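Local coordinates for putative nisin-resistance protein (Streptococcus agalactiae 515, PDB 4Y68), which is a lipoprotein of peptidase family S41 that probably confers resistance to the lantibiotic nisin by recognising and cleaving it, at residues Ser106-Tyr111 against Ser135-Lys140. Sequence-based numbering, arbitrary orientation.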
ATOM      1  N   SER A 106       6.917   9.127  -8.313  1.00 39.70           N
ATOM      2  CA  SER A 106       5.607   8.620  -8.728  1.00 39.10           C
ATOM      3  C   SER A 106       5.445   8.522 -10.248  1.00 37.32           C
ATOM      4  O   SER A 106       5.935   9.366 -10.995  1.00 36.85           O
ATOM      5  CB  SER A 106       4.512   9.496  -8.136  1.00 34.88           C
ATOM      6  OG  SER A 106       4.597   9.481  -6.721  1.00 36.44           O
ATOM      7  N   ARG A 107       4.749   7.491 -10.711  1.00 34.88           N
ATOM      8  CA  ARG A 107       4.584   7.315 -12.149  1.00 34.75           C
ATOM      9  C   ARG A 107       3.127   7.112 -12.496  1.00 31.66           C
ATOM     10  O   ARG A 107       2.325   6.800 -11.622  1.00 29.25           O
ATOM     11  CB  ARG A 107       5.422   6.142 -12.645  1.00 33.18           C
ATOM     12  CG  ARG A 107       6.097   5.369 -11.528  1.00 42.75           C
ATOM     13  CD  ARG A 107       7.595   5.538 -11.579  1.00 49.24           C
ATOM     14  NE  ARG A 107       8.258   4.995 -10.387  1.00 55.68           N
ATOM     15  CZ  ARG A 107       8.887   3.822 -10.351  1.00 58.71           C
ATOM     16  NH1 ARG A 107       8.928   3.058 -11.439  1.00 48.23           N
ATOM     17  NH2 ARG A 107       9.480   3.412  -9.230  1.00 57.23           N
ATOM     18  N   TYR A 108       2.772   7.305 -13.767  1.00 29.62           N
ATOM     19  CA  TYR A 108       1.406   7.016 -14.196  1.00 23.82           C
ATOM     20  C   TYR A 108       1.286   5.687 -14.959  1.00 24.33           C
ATOM     21  O   TYR A 108       2.249   5.210 -15.569  1.00 25.07           O
ATOM     22  CB  TYR A 108       0.867   8.182 -15.024  1.00 23.71           C
ATOM     23  CG  TYR A 108       0.743   9.433 -14.186  1.00 29.43           C
ATOM     24  CD1 TYR A 108      -0.105   9.478 -13.077  1.00 30.68           C
ATOM     25  CD2 TYR A 108       1.499  10.565 -14.478  1.00 35.18           C
ATOM     26  CE1 TYR A 108      -0.203  10.629 -12.284  1.00 30.35           C
ATOM     27  CE2 TYR A 108       1.407  11.714 -13.707  1.00 35.37           C
ATOM     28  CZ  TYR A 108       0.560  11.745 -12.610  1.00 41.05           C
ATOM     29  OH  TYR A 108       0.498  12.898 -11.851  1.00 40.49           O
ATOM     30  N   PRO A 109       0.097   5.071 -14.903  1.00 24.46           N
ATOM     31  CA  PRO A 109      -0.175   3.808 -15.600  1.00 28.75           C
ATOM     32  C   PRO A 109       0.025   3.971 -17.092  1.00 30.01           C
ATOM     33  O   PRO A 109      -0.117   5.078 -17.607  1.00 28.20           O
ATOM     34  CB  PRO A 109      -1.658   3.519 -15.281  1.00 23.50           C
ATOM     35  CG  PRO A 109      -1.982   4.365 -14.138  1.00 26.51           C
ATOM     36  CD  PRO A 109      -1.114   5.601 -14.267  1.00 23.88           C
ATOM     37  N   GLU A 110       0.342   2.868 -17.759  1.00 30.35           N
ATOM     38  CA  GLU A 110       0.579   2.809 -19.199  1.00 31.03           C
ATOM     39  C   GLU A 110      -0.086   1.548 -19.690  1.00 28.09           C
ATOM     40  O   GLU A 110      -0.223   0.611 -18.915  1.00 26.33           O
ATOM     41  CB  GLU A 110       2.071   2.741 -19.516  1.00 29.63           C
ATOM     42  CG  GLU A 110       2.699   4.016 -20.004  1.00 44.83           C
ATOM     43  CD  GLU A 110       4.138   3.786 -20.426  1.00 46.20           C
ATOM     44  OE1 GLU A 110       4.850   3.073 -19.677  1.00 49.12           O
ATOM     45  OE2 GLU A 110       4.544   4.301 -21.503  1.00 47.25           O
ATOM     46  N   TYR A 111      -0.493   1.507 -20.957  1.00 28.31           N
ATOM     47  CA  TYR A 111      -0.895   0.240 -21.570  1.00 26.90           C
ATOM     48  C   TYR A 111      -0.299   0.083 -22.960  1.00 27.44           C
ATOM     49  O   TYR A 111       0.043   1.065 -23.613  1.00 29.13           O
ATOM     50  CB  TYR A 111      -2.415   0.123 -21.656  1.00 26.44           C
ATOM     51  CG  TYR A 111      -2.981   0.764 -22.906  1.00 31.59           C
ATOM     52  CD1 TYR A 111      -3.117   2.140 -22.997  1.00 30.98           C
ATOM     53  CD2 TYR A 111      -3.347  -0.005 -24.003  1.00 31.14           C
ATOM     54  CE1 TYR A 111      -3.611   2.733 -24.130  1.00 34.76           C
ATOM     55  CE2 TYR A 111      -3.857   0.579 -25.141  1.00 36.57           C
ATOM     56  CZ  TYR A 111      -3.985   1.950 -25.200  1.00 40.23           C
ATOM     57  OH  TYR A 111      -4.490   2.548 -26.329  1.00 42.93           O
ATOM     58  N   SER A 135      -5.907  11.831  -9.367  1.00 26.96           N
ATOM     59  CA  SER A 135      -7.015  11.736 -10.321  1.00 27.21           C
ATOM     60  C   SER A 135      -6.522  11.496 -11.768  1.00 26.67           C
ATOM     61  O   SER A 135      -7.174  10.815 -12.571  1.00 25.67           O
ATOM     62  CB  SER A 135      -7.870  13.004 -10.261  1.00 32.51           C
ATOM     63  OG  SER A 135      -8.335  13.242  -8.934  1.00 36.67           O
ATOM     64  N   HIS A 136      -5.365  12.052 -12.098  1.00 26.82           N
ATOM     65  CA  HIS A 136      -4.745  11.741 -13.373  1.00 29.20           C
ATOM     66  C   HIS A 136      -4.352  10.260 -13.426  1.00 28.60           C
ATOM     67  O   HIS A 136      -4.542   9.607 -14.442  1.00 31.52           O
ATOM     68  CB  HIS A 136      -3.530  12.634 -13.624  1.00 31.10           C
ATOM     69  CG  HIS A 136      -2.772  12.269 -14.858  1.00 39.72           C
ATOM     70  ND1 HIS A 136      -1.396  12.273 -14.917  1.00 42.73           N
ATOM     71  CD2 HIS A 136      -3.201  11.863 -16.077  1.00 46.71           C
ATOM     72  CE1 HIS A 136      -1.008  11.885 -16.121  1.00 40.44           C
ATOM     73  NE2 HIS A 136      -2.084  11.631 -16.843  1.00 41.94           N
ATOM     74  N   TYR A 137      -3.837   9.719 -12.324  1.00 29.77           N
ATOM     75  CA  TYR A 137      -3.447   8.308 -12.291  1.00 26.34           C
ATOM     76  C   TYR A 137      -4.670   7.405 -12.440  1.00 24.31           C
ATOM     77  O   TYR A 137      -4.702   6.557 -13.321  1.00 23.24           O
ATOM     78  CB  TYR A 137      -2.693   7.990 -10.995  1.00 23.40           C
ATOM     79  CG  TYR A 137      -2.167   6.554 -10.830  1.00 21.51           C
ATOM     80  CD1 TYR A 137      -3.034   5.471 -10.661  1.00 20.91           C
ATOM     81  CD2 TYR A 137      -0.798   6.306 -10.768  1.00 22.94           C
ATOM     82  CE1 TYR A 137      -2.535   4.168 -10.475  1.00 22.73           C
ATOM     83  CE2 TYR A 137      -0.285   5.016 -10.572  1.00 18.84           C
ATOM     84  CZ  TYR A 137      -1.156   3.961 -10.426  1.00 22.36           C
ATOM     85  OH  TYR A 137      -0.645   2.707 -10.244  1.00 20.53           O
ATOM     86  N   SER A 138      -5.679   7.597 -11.593  1.00 26.85           N
ATOM     87  CA  SER A 138      -6.884   6.772 -11.665  1.00 23.21           C
ATOM     88  C   SER A 138      -7.649   7.000 -12.969  1.00 25.76           C
ATOM     89  O   SER A 138      -8.175   6.051 -13.547  1.00 28.54           O
ATOM     90  CB  SER A 138      -7.799   7.024 -10.460  1.00 24.21           C
ATOM     91  OG  SER A 138      -8.206   8.393 -10.345  1.00 28.31           O
ATOM     92  N   GLY A 139      -7.705   8.246 -13.432  1.00 28.72           N
ATOM     93  CA  GLY A 139      -8.418   8.579 -14.667  1.00 26.42           C
ATOM     94  C   GLY A 139      -7.856   7.859 -15.877  1.00 27.45           C
ATOM     95  O   GLY A 139      -8.587   7.325 -16.716  1.00 32.42           O
ATOM     96  N   LYS A 140      -6.533   7.828 -15.955  1.00 31.99           N
ATOM     97  CA  LYS A 140      -5.840   7.088 -16.999  1.00 30.84           C
ATOM     98  C   LYS A 140      -6.261   5.609 -16.995  1.00 28.22           C
ATOM     99  O   LYS A 140      -6.465   5.006 -18.048  1.00 35.44           O
ATOM    100  CB  LYS A 140      -4.325   7.234 -16.802  1.00 35.28           C
ATOM    101  CG  LYS A 140      -3.534   7.666 -18.022  1.00 38.10           C
ATOM    102  CD  LYS A 140      -2.878   6.463 -18.691  1.00 39.47           C
ATOM    103  CE  LYS A 140      -1.877   6.882 -19.779  1.00 43.71           C
ATOM    104  NZ  LYS A 140      -0.611   7.516 -19.251  1.00 39.45           N
TER
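Tyr108 and His136 meet as a T-shaped pair. The edge of the imidazole points at one face of the phenol ring, with ND1 3.0 Å above the ring plane and over its centre. The ring planes are 59° apart. The centroids lie 3.9 Å from each other, a close approach for an edge-to-face pair. His136 has CG anti to its own N (chi1 174°), which carries the imidazole from the helix to that face. In the plane of the phenol, at its edge, sits the CB of Tyr137; Tyr108 CD1 is 3.6 Å from it.

The next residue, Pro109, lies over a face of the Tyr137 ring. Its CG stands 3.6 Å from the ring centroid and almost directly above the ring centre, a well-centred CH-pi contact. Arg107 O comes up to the edge of the same ring, 3.3 Å from Tyr137 CD2. The Tyr137 hydroxyl is hydrogen-bonded to Pro124 O, and Met168 and Pro167 of helix 165-171 also touch this side chain.

The contact joins helix 131-147 to the chain entering edge strand 110-113 of the mixed sheet. Strand 110-113 pairs antiparallel with 118-122, and the helix links 118-122 to the parallel strand 152-156 in a beta-alpha-beta crossover.

Farther along the helix, Lys140 reaches across to the strand side, its chain bent at chi2 and chi4. Its NZ donates to Pro109 O at 3.0 Å, almost in line with the carbonyl bond (171°). The aliphatic CD and CE also lie against this oxygen.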